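Local coordinates for protein AgaA (Rhizobium radiobacter, PDB 6HLX) that binds the opine agropinic acid as a periplasmic solute-binding protein and probably delivers it to an ABC transporter for import into the bacterium, at residues A59-F64 and K117-T122; S97-L102 and G396-R401; P186-V191 and L478-T483; A262-R267 and S344-I349. One frame throughout, in Å; residues are numbered along the deposited sequence.

Contact 1 (A59-F64 and K117-T122); sequences AKEFTF and KLTLST
Phe62 and Leu118 face each other as an antiparallel hydrogen-bonded pair, the centre of the join between strands 61-66 and 115-120 in a five-stranded antiparallel sheet. Both of their N-H groups are used across it: Leu118 N gives to Phe62 O at 2.8 Å, and Phe62 N returns a bond to Leu118 O at 2.9 Å, from a position tilted 17° out of that carbonyl's plane. One step before the strand, Lys60 O takes the hydrogen of Leu120 N at 2.8 Å. The flanking pairs, Glu61 with Thr119 and Thr63 with Lys117, are non-hydrogen-bonded; here CA-H groups approach carbonyls instead, as from Lys117 CA to Phe62 O at 3.2 Å.

Apolar contacts gather on the face that carries Phe62, Phe64, Leu118 and Leu120. CE1 of the Phe62 ring lies 3.5 Å from Leu120 CD1, and CE2 of Phe64 lies 3.8 Å from Leu118 CD1, each leucine presenting one methyl branch. With CG anti to its own carbonyl carbon (chi1 -62°), the Phe62 ring lies back over its own strand and turns its CE1 side to Leu120. Helix 127-131 packs Ile128 against both phenylalanines, and the leucines lie beside Ile108 and Ile105 of strand 105-110.

On the other face, Thr63 and Lys117 run side by side in the same direction, with the methylene CG of Lys117 3.8 Å from Thr63 OG1. Thr63 touches Glu54, which binds a zinc ion together with His65. The chemistry is thus two-sided: an apolar face that is buried, and a polar, partly exposed one beside a zinc site.

Contact 2 (S97-L102 and G396-R401); sequences SFRNEL and GDKLVR. With SO4 (sulfate ion), chain U.
Arg99 and Asp397 form a salt bridge between the short helix 99-102 and the loop that follows helix 388-393, within the periplasmic binding protein fold. Arg99 NH1 gives a hydrogen bond to Asp397 OD2 at 3.0 Å, nearly in the guanidinium plane, and reaches the carboxylate on its anti side; the two planes stand 68° apart.

Lys398 crosses the same arginine. Lys398 CB lies 3.7 Å above one face of the Arg99 guanidinium, toward the rim, and 3.5 Å from Asn100 OD1. Lys398 CG comes next, 3.7 Å from Arg99 NH2, and CD passes it too. CE nears the carbonyl of Ser97. The chain is extended as far as CE and bends at the last torsion (chi4 69°), bringing NZ to a water that also accepts from Arg99 NE.

Asn100 OD1 accepts from Lys398 N at 3.0 Å, the donor standing 52° out of the amide plane, while ND2 bonds to Gly395 O. Arg401 NH2 gives to Lys398 O at 2.9 Å and NH1 to Tyr394 O. Glu101 OE1 lies beside CD and NE of Arg401 but well out of the guanidinium plane, a salt bridge of charges without a directed N-H; NE gives its hydrogen to Asn391 O. A sulfate, probably from the crystallisation liquor, accepts two backbone bonds: Leu399 N to O4 at 2.9 Å and Val400 N to O2 at 3.1 Å.

Contact 3 (P186-V191 and L478-T483); sequences PDLDEV and LSIENT. With ZN (zinc ion), chain S.
No direct hydrogen bond joins Leu188 to Ile480 and Thr483; a single water does the polar work between the two segments. It accepts from Leu188 N at 3.0 Å and donates to Ile480 O at 2.8 Å and Thr483 O at 2.7 Å, tying the turn before strand 190-195 to the 3-10 segment 478-481 and the residues just after it. Pro186, which follows a cis peptide bond, closes in at the other end, where its CA-H approaches Glu481 O with the carbon 3.4 Å from the oxygen.

Beside the water the contact is mainly apolar. CG2 of Val191 and CG1 of Ile480 meet tip to tip at 3.8 Å. In Ile480, CG1 swings anti to the backbone N (chi1 -160°) and is thereby directed at the valine, while its CD1 touches CD1 of Leu188. Leu188 sets its CG 3.5 Å from Thr483 O and crosses the threonine side chain obliquely. Phe161 of strand 161-167 packs against Pro186, Leu188, Val191 and Ile480 alike.

The turn on the C-terminal side is fastened from within. Ser479 O receives Asn482 N and Thr483 OG1 from opposite faces of its carbonyl plane. Glu481 has its carboxylate engaged by Tyr180, Lys182 and Arg34, and Glu190, on the far side of its own segment, binds a zinc ion through both oxygens, Glu190 OE1 at 2.1 Å and OE2 farther, at 2.6 Å. The chemistry implies a mostly apolar contact in which one water links Leu188 N with the carbonyls of Ile480 and Thr483, with the carboxylates of Glu481 and Glu190 engaged elsewhere.

Contact 4 (A262-R267 and S344-I349); sequences AYAVDR and SELAKI. With ZN (zinc ion), chain O.
The turn that links helix 255-264 to helix 267-274 packs here against the C-terminal end of helix 333-347, with Glu345 as the polar link. Glu345 OE2 accepts the hydrogen of Asp266 N at 2.8 Å, on the anti side of the carboxylate and 28° out of its plane. The bend of the glutamate chain at chi2 (-64°) brings OE2 to the backbone of Asp266, and Lys348 NZ holds the other oxygen, Glu345 OE1, in a salt bridge at 3.2 Å. The carbonyls of Ala264 and Glu345 are joined by a water that donates to both.

Asp266 is the N-cap of helix 267-274: its OD2 accepts from Ala269 N, while OD1 binds a zinc ion at 1.9 Å. One side chain therefore caps the helix and ligates the metal. A bound water at the zinc also donates to OD2.

Beside the polar link, Ala264 CB touches two methyls, Ile349 CD1 at 3.8 Å and Leu346 CD2 at 3.9 Å. The same leucine methyl, Leu346 CD2, touches Val265 CG2 at 3.8 Å. Leu346 continues onto Ile351 and Val353 of strand 351-356, and Val265 packs on Phe449 of strand 446-451.

The four contacts are separate, with no two touching. Contacts 1 and 2 are the nearest neighbours, their centres 19 Å and their closest atoms about 6 Å apart, and helix 127-131 bears on both. Contact 2 lies near but not at the ligand pocket, the Ser97 side chain about 8 Å from agropinic acid. Along the chain, contact 4 is nested within the loops closed by contacts 2 and 3, yet its centre lies 31 Å and 45 Å from theirs. Contacts 1 and 4 lie on opposite sides of the chain's centre, their own centres 46 Å apart.

Contact 1 (A59-F64 and K117-T122)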
loop_
_atom_site.group_PDB
_atom_site.type_symbol
_atom_site.label_atom_id
_atom_site.label_comp_id
_atom_site.label_asym_id
_atom_site.label_seq_id
_atom_site.Cartn_x
_atom_site.Cartn_y
_atom_site.Cartn_z
ATOM N N ALA A 59 -12.821 17.223 14.485
ATOM C CA ALA A 59 -11.803 16.233 14.123
ATOM C C ALA A 59 -10.367 16.695 14.436
ATOM O O ALA A 59 -9.431 16.433 13.675
ATOM C CB ALA A 59 -11.957 15.823 12.656
ATOM N N LYS A 60 -10.198 17.364 15.587
ATOM C CA LYS A 60 -8.890 17.820 16.063
ATOM C C LYS A 60 -8.429 17.116 17.343
ATOM O O LYS A 60 -7.237 17.165 17.659
ATOM C CB LYS A 60 -8.925 19.318 16.336
ATOM C CG LYS A 60 -8.624 20.160 15.134
ATOM C CD LYS A 60 -8.703 21.647 15.473
ATOM C CE LYS A 60 -7.401 22.186 16.006
ATOM N NZ LYS A 60 -7.451 23.670 16.049
ATOM N N GLU A 61 -9.369 16.537 18.117
ATOM C CA GLU A 61 -9.053 15.871 19.398
ATOM C C GLU A 61 -9.578 14.447 19.366
ATOM O O GLU A 61 -10.731 14.219 18.968
ATOM C CB GLU A 61 -9.651 16.643 20.589
ATOM C CG GLU A 61 -9.026 18.018 20.773
ATOM C CD GLU A 61 -9.700 18.881 21.821
ATOM O OE1 GLU A 61 -9.386 18.700 23.016
ATOM O OE2 GLU A 61 -10.538 19.734 21.453
ATOM N N PHE A 62 -8.734 13.490 19.784
ATOM C CA PHE A 62 -9.056 12.062 19.709
ATOM C C PHE A 62 -8.739 11.408 21.043
ATOM O O PHE A 62 -7.637 11.599 21.564
ATOM C CB PHE A 62 -8.204 11.407 18.593
ATOM C CG PHE A 62 -8.457 11.951 17.196
ATOM C CD1 PHE A 62 -7.974 13.206 16.815
ATOM C CD2 PHE A 62 -9.171 11.209 16.261
ATOM C CE1 PHE A 62 -8.281 13.743 15.561
ATOM C CE2 PHE A 62 -9.463 11.740 14.998
ATOM C CZ PHE A 62 -8.988 12.990 14.644
ATOM N N THR A 63 -9.682 10.652 21.599
ATOM C CA THR A 63 -9.412 9.921 22.847
ATOM C C THR A 63 -9.544 8.456 22.547
ATOM O O THR A 63 -10.567 8.043 22.013
ATOM C CB THR A 63 -10.359 10.323 23.991
ATOM O OG1 THR A 63 -10.205 11.712 24.245
ATOM C CG2 THR A 63 -10.062 9.555 25.294
ATOM N N PHE A 64 -8.551 7.666 22.946
ATOM C CA PHE A 64 -8.589 6.210 22.774
ATOM C C PHE A 64 -8.628 5.560 24.125
ATOM O O PHE A 64 -7.767 5.850 24.972
ATOM C CB PHE A 64 -7.360 5.707 22.004
ATOM C CG PHE A 64 -7.313 6.296 20.613
ATOM C CD1 PHE A 64 -7.930 5.648 19.547
ATOM C CD2 PHE A 64 -6.682 7.515 20.377
ATOM C CE1 PHE A 64 -7.944 6.220 18.272
ATOM C CE2 PHE A 64 -6.690 8.086 19.099
ATOM C CZ PHE A 64 -7.320 7.432 18.058
ATOM N N LYS A 117 -4.672 10.385 24.418
ATOM C CA LYS A 117 -5.391 11.492 23.804
ATOM C C LYS A 117 -4.472 12.182 22.809
ATOM O O LYS A 117 -3.362 12.566 23.181
ATOM C CB LYS A 117 -5.817 12.506 24.866
ATOM C CG LYS A 117 -6.773 11.970 25.922
ATOM C CD LYS A 117 -7.394 13.129 26.721
ATOM C CE LYS A 117 -6.538 13.645 27.857
ATOM N NZ LYS A 117 -7.250 14.680 28.653
ATOM N N LEU A 118 -4.941 12.363 21.566
ATOM C CA LEU A 118 -4.198 13.084 20.533
ATOM C C LEU A 118 -4.858 14.424 20.295
ATOM O O LEU A 118 -6.088 14.538 20.328
ATOM C CB LEU A 118 -4.179 12.310 19.192
ATOM C CG LEU A 118 -3.738 10.850 19.243
ATOM C CD1 LEU A 118 -3.819 10.217 17.853
ATOM C CD2 LEU A 118 -2.348 10.695 19.856
ATOM N N THR A 119 -4.035 15.449 20.066
ATOM C CA THR A 119 -4.497 16.762 19.653
ATOM C C THR A 119 -3.742 17.024 18.359
ATOM O O THR A 119 -2.518 16.839 18.312
ATOM C CB THR A 119 -4.253 17.860 20.693
ATOM O OG1 THR A 119 -4.881 17.488 21.923
ATOM C CG2 THR A 119 -4.828 19.206 20.239
ATOM N N LEU A 120 -4.467 17.426 17.313
ATOM C CA LEU A 120 -3.859 17.725 16.017
ATOM C C LEU A 120 -3.659 19.226 15.854
ATOM O O LEU A 120 -4.423 20.018 16.406
ATOM C CB LEU A 120 -4.734 17.205 14.863
ATOM C CG LEU A 120 -5.235 15.745 14.899
ATOM C CD1 LEU A 120 -5.879 15.380 13.555
ATOM C CD2 LEU A 120 -4.125 14.766 15.257
ATOM N N SER A 121 -2.634 19.614 15.070
ATOM C CA SER A 121 -2.359 21.018 14.781
ATOM C C SER A 121 -3.378 21.539 13.745
ATOM O O SER A 121 -3.694 22.732 13.737
ATOM C CB SER A 121 -0.914 21.193 14.308
ATOM O OG SER A 121 -0.580 20.236 13.311
ATOM N N THR A 122 -3.871 20.638 12.847
ATOM C CA THR A 122 -4.912 20.952 11.850
ATOM C C THR A 122 -5.930 19.794 11.854
ATOM O O THR A 122 -5.525 18.655 12.084
ATOM C CB THR A 122 -4.312 21.160 10.433
ATOM O OG1 THR A 122 -3.521 20.020 10.059
ATOM C CG2 THR A 122 -3.493 22.458 10.312
#

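Contact 2 (S97-L102 and G396-R401)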
loop_
_atom_site.group_PDB
_atom_site.type_symbol
_atom_site.label_atom_id
_atom_site.label_comp_id
_atom_site.label_asym_id
_atom_site.label_seq_id
_atom_site.Cartn_x
_atom_site.Cartn_y
_atom_site.Cartn_z
ATOM N N SER A 97 7.474 5.557 6.814
ATOM C CA SER A 97 6.971 5.846 5.466
ATOM C C SER A 97 5.777 6.808 5.434
ATOM O O SER A 97 5.580 7.470 4.400
ATOM C CB SER A 97 6.599 4.548 4.749
ATOM O OG SER A 97 7.720 3.674 4.713
ATOM N N PHE A 98 4.946 6.827 6.517
ATOM C CA PHE A 98 3.737 7.646 6.547
ATOM C C PHE A 98 3.830 8.789 7.524
ATOM O O PHE A 98 2.803 9.295 7.992
ATOM C CB PHE A 98 2.493 6.777 6.784
ATOM C CG PHE A 98 2.258 5.825 5.632
ATOM C CD1 PHE A 98 1.630 6.263 4.463
ATOM C CD2 PHE A 98 2.703 4.505 5.696
ATOM C CE1 PHE A 98 1.436 5.395 3.383
ATOM C CE2 PHE A 98 2.519 3.634 4.613
ATOM C CZ PHE A 98 1.904 4.092 3.454
ATOM N N ARG A 99 5.059 9.235 7.795
ATOM C CA ARG A 99 5.260 10.373 8.706
ATOM C C ARG A 99 4.450 11.617 8.231
ATOM O O ARG A 99 3.850 12.306 9.052
ATOM C CB ARG A 99 6.763 10.736 8.780
ATOM C CG ARG A 99 7.026 12.063 9.505
ATOM C CD ARG A 99 8.476 12.247 9.876
ATOM N NE ARG A 99 9.379 12.201 8.719
ATOM C CZ ARG A 99 9.767 13.267 8.012
ATOM N NH1 ARG A 99 9.303 14.474 8.307
ATOM N NH2 ARG A 99 10.630 13.130 7.011
ATOM N N ASN A 100 4.436 11.898 6.925
ATOM C CA ASN A 100 3.733 13.100 6.435
ATOM C C ASN A 100 2.250 13.101 6.834
ATOM O O ASN A 100 1.703 14.143 7.227
ATOM C CB ASN A 100 3.834 13.201 4.911
ATOM C CG ASN A 100 4.147 14.590 4.407
ATOM O OD1 ASN A 100 4.935 15.327 5.009
ATOM N ND2 ASN A 100 3.554 14.975 3.270
ATOM N N GLU A 101 1.617 11.924 6.720
ATOM C CA GLU A 101 0.173 11.763 6.952
ATOM C C GLU A 101 -0.196 11.790 8.422
ATOM O O GLU A 101 -1.305 12.207 8.766
ATOM C CB GLU A 101 -0.341 10.505 6.239
ATOM C CG GLU A 101 -0.186 10.580 4.716
ATOM C CD GLU A 101 1.221 10.420 4.160
ATOM O OE1 GLU A 101 1.492 10.892 3.034
ATOM O OE2 GLU A 101 2.068 9.847 4.877
ATOM N N LEU A 102 0.727 11.374 9.301
ATOM C CA LEU A 102 0.439 11.403 10.736
ATOM C C LEU A 102 1.000 12.673 11.396
ATOM O O LEU A 102 0.705 12.902 12.570
ATOM C CB LEU A 102 1.006 10.148 11.435
ATOM C CG LEU A 102 0.152 8.885 11.332
ATOM C CD1 LEU A 102 0.342 8.199 9.983
ATOM C CD2 LEU A 102 0.533 7.904 12.421
ATOM N N GLY A 396 4.207 19.262 1.846
ATOM C CA GLY A 396 4.532 18.998 3.247
ATOM C C GLY A 396 6.015 18.823 3.520
ATOM O O GLY A 396 6.858 19.134 2.667
ATOM N N ASP A 397 6.353 18.325 4.722
ATOM C CA ASP A 397 7.764 18.181 5.117
ATOM C C ASP A 397 8.468 17.014 4.458
ATOM O O ASP A 397 9.664 17.099 4.186
ATOM C CB ASP A 397 7.911 18.067 6.642
ATOM C CG ASP A 397 9.345 18.288 7.102
ATOM O OD1 ASP A 397 9.779 19.466 7.150
ATOM O OD2 ASP A 397 10.041 17.280 7.399
ATOM N N LYS A 398 7.752 15.914 4.240
ATOM C CA LYS A 398 8.353 14.701 3.659
ATOM C C LYS A 398 7.975 14.641 2.174
ATOM O O LYS A 398 6.851 14.255 1.828
ATOM C CB LYS A 398 7.877 13.466 4.450
ATOM C CG LYS A 398 8.664 12.203 4.066
ATOM C CD LYS A 398 8.172 10.952 4.795
ATOM C CE LYS A 398 8.819 9.684 4.257
ATOM N NZ LYS A 398 10.266 9.620 4.582
ATOM N N LEU A 399 8.884 15.126 1.320
ATOM C CA LEU A 399 8.606 15.264 -0.121
ATOM C C LEU A 399 8.952 14.052 -0.965
ATOM O O LEU A 399 8.672 14.053 -2.161
ATOM C CB LEU A 399 9.293 16.524 -0.688
ATOM C CG LEU A 399 8.694 17.862 -0.208
ATOM C CD1 LEU A 399 9.564 19.062 -0.652
ATOM C CD2 LEU A 399 7.241 18.021 -0.701
ATOM N N VAL A 400 9.537 13.021 -0.356
ATOM C CA VAL A 400 9.865 11.770 -1.053
ATOM C C VAL A 400 9.131 10.679 -0.289
ATOM O O VAL A 400 9.472 10.386 0.846
ATOM C CB VAL A 400 11.387 11.502 -1.168
ATOM C CG1 VAL A 400 11.649 10.134 -1.804
ATOM C CG2 VAL A 400 12.070 12.619 -1.975
ATOM N N ARG A 401 8.082 10.143 -0.890
ATOM C CA ARG A 401 7.238 9.134 -0.242
ATOM C C ARG A 401 7.078 7.907 -1.134
ATOM O O ARG A 401 7.389 7.959 -2.324
ATOM C CB ARG A 401 5.861 9.734 0.132
ATOM C CG ARG A 401 5.977 11.022 0.967
ATOM C CD ARG A 401 4.643 11.558 1.477
ATOM N NE ARG A 401 3.711 11.926 0.411
ATOM C CZ ARG A 401 3.567 13.160 -0.076
ATOM N NH1 ARG A 401 2.640 13.413 -0.990
ATOM N NH2 ARG A 401 4.359 14.147 0.343
HETATM S S SO4 U . 12.394 14.503 2.075
HETATM O O1 SO4 U . 13.609 14.264 1.244
HETATM O O2 SO4 U . 11.501 13.353 1.980
HETATM O O3 SO4 U . 12.807 14.663 3.474
HETATM O O4 SO4 U . 11.756 15.731 1.611
HETATM O O HOH W 1 10.077 9.637 7.749
HETATM O O HOH W 2 11.474 15.422 5.676
#

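Contact 3 (P186-V191 and L478-T483)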
loop_
_atom_site.group_PDB
_atom_site.type_symbol
_atom_site.label_atom_id
_atom_site.label_comp_id
_atom_site.label_asym_id
_atom_site.label_seq_id
_atom_site.Cartn_x
_atom_site.Cartn_y
_atom_site.Cartn_z
ATOM N N PRO A 186 -6.487 -16.577 16.863
ATOM C CA PRO A 186 -6.705 -17.118 15.504
ATOM C C PRO A 186 -7.120 -18.595 15.581
ATOM O O PRO A 186 -7.046 -19.204 16.652
ATOM C CB PRO A 186 -5.336 -16.951 14.850
ATOM C CG PRO A 186 -4.357 -17.146 16.006
ATOM C CD PRO A 186 -5.054 -16.560 17.226
ATOM N N ASP A 187 -7.563 -19.175 14.460
ATOM C CA ASP A 187 -7.933 -20.587 14.461
ATOM C C ASP A 187 -6.698 -21.475 14.219
ATOM O O ASP A 187 -6.588 -22.571 14.787
ATOM C CB ASP A 187 -9.013 -20.881 13.411
ATOM C CG ASP A 187 -9.637 -22.245 13.662
ATOM O OD1 ASP A 187 -10.401 -22.375 14.642
ATOM O OD2 ASP A 187 -9.312 -23.192 12.918
ATOM N N LEU A 188 -5.772 -20.996 13.359
ATOM C CA LEU A 188 -4.560 -21.742 13.027
ATOM C C LEU A 188 -3.554 -21.755 14.165
ATOM O O LEU A 188 -3.407 -20.766 14.878
ATOM C CB LEU A 188 -3.896 -21.122 11.774
ATOM C CG LEU A 188 -4.736 -21.170 10.483
ATOM C CD1 LEU A 188 -4.194 -20.167 9.433
ATOM C CD2 LEU A 188 -4.734 -22.584 9.890
ATOM N N ASP A 189 -2.815 -22.863 14.291
ATOM C CA ASP A 189 -1.767 -22.958 15.301
ATOM C C ASP A 189 -0.487 -22.267 14.833
ATOM O O ASP A 189 0.253 -21.725 15.655
ATOM C CB ASP A 189 -1.506 -24.432 15.653
ATOM C CG ASP A 189 -2.709 -25.057 16.347
ATOM O OD1 ASP A 189 -3.177 -24.483 17.360
ATOM O OD2 ASP A 189 -3.201 -26.087 15.858
ATOM N N GLU A 190 -0.206 -22.315 13.511
ATOM C CA GLU A 190 0.997 -21.710 12.913
ATOM C C GLU A 190 0.740 -21.322 11.485
ATOM O O GLU A 190 -0.100 -21.903 10.792
ATOM C CB GLU A 190 2.180 -22.707 12.860
ATOM C CG GLU A 190 2.607 -23.292 14.174
ATOM C CD GLU A 190 3.848 -24.151 14.108
ATOM O OE1 GLU A 190 4.262 -24.595 15.191
ATOM O OE2 GLU A 190 4.390 -24.397 13.008
ATOM N N VAL A 191 1.533 -20.373 11.010
ATOM C CA VAL A 191 1.545 -20.003 9.606
ATOM C C VAL A 191 3.020 -19.901 9.228
ATOM O O VAL A 191 3.802 -19.269 9.957
ATOM C CB VAL A 191 0.780 -18.689 9.274
ATOM C CG1 VAL A 191 0.707 -18.485 7.751
ATOM C CG2 VAL A 191 -0.633 -18.717 9.854
ATOM N N LEU A 478 -4.455 -9.351 7.190
ATOM C CA LEU A 478 -5.228 -9.247 8.443
ATOM C C LEU A 478 -6.205 -10.422 8.602
ATOM O O LEU A 478 -6.452 -10.882 9.726
ATOM C CB LEU A 478 -6.066 -7.962 8.434
ATOM C CG LEU A 478 -5.337 -6.689 8.836
ATOM C CD1 LEU A 478 -6.142 -5.432 8.412
ATOM C CD2 LEU A 478 -5.103 -6.671 10.354
ATOM N N SER A 479 -6.785 -10.896 7.482
ATOM C CA SER A 479 -7.799 -11.949 7.521
ATOM C C SER A 479 -7.238 -13.336 7.936
ATOM O O SER A 479 -8.019 -14.275 8.122
ATOM C CB SER A 479 -8.552 -12.019 6.192
ATOM O OG SER A 479 -7.780 -12.671 5.195
ATOM N N ILE A 480 -5.889 -13.466 8.086
ATOM C CA ILE A 480 -5.306 -14.758 8.513
ATOM C C ILE A 480 -5.841 -15.181 9.899
ATOM O O ILE A 480 -5.842 -16.364 10.217
ATOM C CB ILE A 480 -3.747 -14.725 8.463
ATOM C CG1 ILE A 480 -3.116 -16.177 8.425
ATOM C CG2 ILE A 480 -3.138 -13.869 9.588
ATOM C CD1 ILE A 480 -3.268 -16.895 7.035
ATOM N N GLU A 481 -6.294 -14.219 10.720
ATOM C CA GLU A 481 -6.818 -14.577 12.046
ATOM C C GLU A 481 -8.146 -15.344 11.970
ATOM O O GLU A 481 -8.577 -15.910 12.973
ATOM C CB GLU A 481 -6.963 -13.341 12.940
ATOM C CG GLU A 481 -8.060 -12.369 12.520
ATOM C CD GLU A 481 -8.278 -11.232 13.502
ATOM O OE1 GLU A 481 -7.614 -11.230 14.558
ATOM O OE2 GLU A 481 -9.120 -10.351 13.227
ATOM N N ASN A 482 -8.826 -15.289 10.812
ATOM C CA ASN A 482 -10.113 -15.973 10.596
ATOM C C ASN A 482 -9.955 -17.221 9.741
ATOM O O ASN A 482 -10.938 -17.914 9.473
ATOM C CB ASN A 482 -11.039 -15.035 9.827
ATOM C CG ASN A 482 -11.308 -13.731 10.529
ATOM O OD1 ASN A 482 -11.444 -13.676 11.758
ATOM N ND2 ASN A 482 -11.411 -12.666 9.751
ATOM N N THR A 483 -8.759 -17.424 9.202
ATOM C CA THR A 483 -8.500 -18.517 8.264
ATOM C C THR A 483 -8.488 -19.869 8.969
ATOM O O THR A 483 -7.972 -19.983 10.078
ATOM C CB THR A 483 -7.224 -18.211 7.480
ATOM O OG1 THR A 483 -7.371 -16.895 6.892
ATOM C CG2 THR A 483 -6.943 -19.255 6.384
HETATM ZN ZN ZN S . 5.739 -25.939 14.587
HETATM O O HOH W 3 -6.531 -18.554 11.807
HETATM O O HOH W 4 7.184 -24.891 15.056
#

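Contact 4 (A262-R267 and S344-I349)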
loop_
_atom_site.group_PDB
_atom_site.type_symbol
_atom_site.label_atom_id
_atom_site.label_comp_id
_atom_site.label_asym_id
_atom_site.label_seq_id
_atom_site.Cartn_x
_atom_site.Cartn_y
_atom_site.Cartn_z
ATOM N N ALA A 262 1.137 10.808 -20.681
ATOM C CA ALA A 262 -0.249 10.330 -20.526
ATOM C C ALA A 262 -0.934 10.162 -21.909
ATOM O O ALA A 262 -1.717 9.232 -22.085
ATOM C CB ALA A 262 -1.041 11.297 -19.667
ATOM N N TYR A 263 -0.615 11.037 -22.892
ATOM C CA TYR A 263 -1.204 10.942 -24.244
ATOM C C TYR A 263 -0.495 9.904 -25.126
ATOM O O TYR A 263 -1.089 9.407 -26.097
ATOM C CB TYR A 263 -1.161 12.326 -24.959
ATOM C CG TYR A 263 -2.259 13.280 -24.533
ATOM C CD1 TYR A 263 -3.578 13.091 -24.946
ATOM C CD2 TYR A 263 -1.974 14.396 -23.751
ATOM C CE1 TYR A 263 -4.587 13.982 -24.579
ATOM C CE2 TYR A 263 -2.978 15.299 -23.379
ATOM C CZ TYR A 263 -4.284 15.079 -23.790
ATOM O OH TYR A 263 -5.283 15.940 -23.415
ATOM N N ALA A 264 0.797 9.637 -24.857
ATOM C CA ALA A 264 1.616 8.757 -25.696
ATOM C C ALA A 264 1.506 7.276 -25.398
ATOM O O ALA A 264 1.837 6.457 -26.259
ATOM C CB ALA A 264 3.081 9.169 -25.617
ATOM N N VAL A 265 1.145 6.914 -24.166
ATOM C CA VAL A 265 1.139 5.499 -23.806
ATOM C C VAL A 265 -0.198 4.847 -24.103
ATOM O O VAL A 265 -1.189 5.180 -23.464
ATOM C CB VAL A 265 1.609 5.261 -22.349
ATOM C CG1 VAL A 265 1.618 3.762 -22.012
ATOM C CG2 VAL A 265 2.991 5.859 -22.107
ATOM N N ASP A 266 -0.219 3.892 -25.058
ATOM C CA ASP A 266 -1.433 3.164 -25.354
ATOM C C ASP A 266 -1.723 2.221 -24.177
ATOM O O ASP A 266 -0.889 1.381 -23.819
ATOM C CB ASP A 266 -1.331 2.350 -26.638
ATOM C CG ASP A 266 -2.703 1.872 -27.019
ATOM O OD1 ASP A 266 -3.427 2.631 -27.723
ATOM O OD2 ASP A 266 -3.087 0.771 -26.575
ATOM N N ARG A 267 -2.896 2.379 -23.577
ATOM C CA ARG A 267 -3.246 1.603 -22.385
ATOM C C ARG A 267 -3.543 0.138 -22.680
ATOM O O ARG A 267 -3.249 -0.721 -21.834
ATOM C CB ARG A 267 -4.365 2.293 -21.625
ATOM C CG ARG A 267 -3.827 3.561 -20.981
ATOM C CD ARG A 267 -4.821 4.656 -21.011
ATOM N NE ARG A 267 -4.352 5.833 -20.278
ATOM C CZ ARG A 267 -3.745 6.882 -20.825
ATOM N NH1 ARG A 267 -3.439 6.885 -22.113
ATOM N NH2 ARG A 267 -3.399 7.917 -20.075
ATOM N N SER A 344 8.735 1.193 -25.236
ATOM C CA SER A 344 8.436 1.165 -26.672
ATOM C C SER A 344 7.452 2.260 -27.077
ATOM O O SER A 344 7.635 2.880 -28.126
ATOM C CB SER A 344 7.983 -0.219 -27.126
ATOM O OG SER A 344 6.901 -0.683 -26.345
ATOM N N GLU A 345 6.457 2.552 -26.214
ATOM C CA GLU A 345 5.489 3.626 -26.489
ATOM C C GLU A 345 6.149 5.002 -26.533
ATOM O O GLU A 345 5.843 5.796 -27.421
ATOM C CB GLU A 345 4.347 3.632 -25.456
ATOM C CG GLU A 345 3.398 2.446 -25.551
ATOM C CD GLU A 345 2.632 2.395 -26.853
ATOM O OE1 GLU A 345 3.028 1.614 -27.748
ATOM O OE2 GLU A 345 1.661 3.170 -26.996
ATOM N N LEU A 346 7.050 5.289 -25.583
ATOM C CA LEU A 346 7.689 6.604 -25.501
ATOM C C LEU A 346 8.760 6.832 -26.555
ATOM O O LEU A 346 8.994 7.985 -26.930
ATOM C CB LEU A 346 8.218 6.890 -24.097
ATOM C CG LEU A 346 7.150 6.974 -22.985
ATOM C CD1 LEU A 346 7.784 7.430 -21.680
ATOM C CD2 LEU A 346 5.967 7.910 -23.375
ATOM N N ALA A 347 9.371 5.744 -27.084
ATOM C CA ALA A 347 10.339 5.862 -28.192
ATOM C C ALA A 347 9.700 6.560 -29.409
ATOM O O ALA A 347 10.398 7.259 -30.150
ATOM C CB ALA A 347 10.843 4.489 -28.613
ATOM N N LYS A 348 8.372 6.380 -29.588
ATOM C CA LYS A 348 7.601 6.923 -30.712
ATOM C C LYS A 348 7.513 8.440 -30.675
ATOM O O LYS A 348 7.250 9.053 -31.712
ATOM C CB LYS A 348 6.192 6.291 -30.770
ATOM C CG LYS A 348 6.224 4.795 -31.043
ATOM C CD LYS A 348 4.834 4.194 -31.084
ATOM C CE LYS A 348 4.902 2.692 -31.225
ATOM N NZ LYS A 348 3.616 2.043 -30.867
ATOM N N ILE A 349 7.759 9.046 -29.494
ATOM C CA ILE A 349 7.716 10.501 -29.323
ATOM C C ILE A 349 9.122 11.075 -29.022
ATOM O O ILE A 349 9.251 12.254 -28.673
ATOM C CB ILE A 349 6.622 10.971 -28.321
ATOM C CG1 ILE A 349 6.928 10.547 -26.852
ATOM C CG2 ILE A 349 5.226 10.514 -28.780
ATOM C CD1 ILE A 349 6.159 11.332 -25.826
HETATM ZN ZN ZN O . -5.176 1.902 -27.853
HETATM O O HOH W 5 3.444 6.406 -28.395
HETATM O O HOH W 6 -5.314 0.038 -28.412
#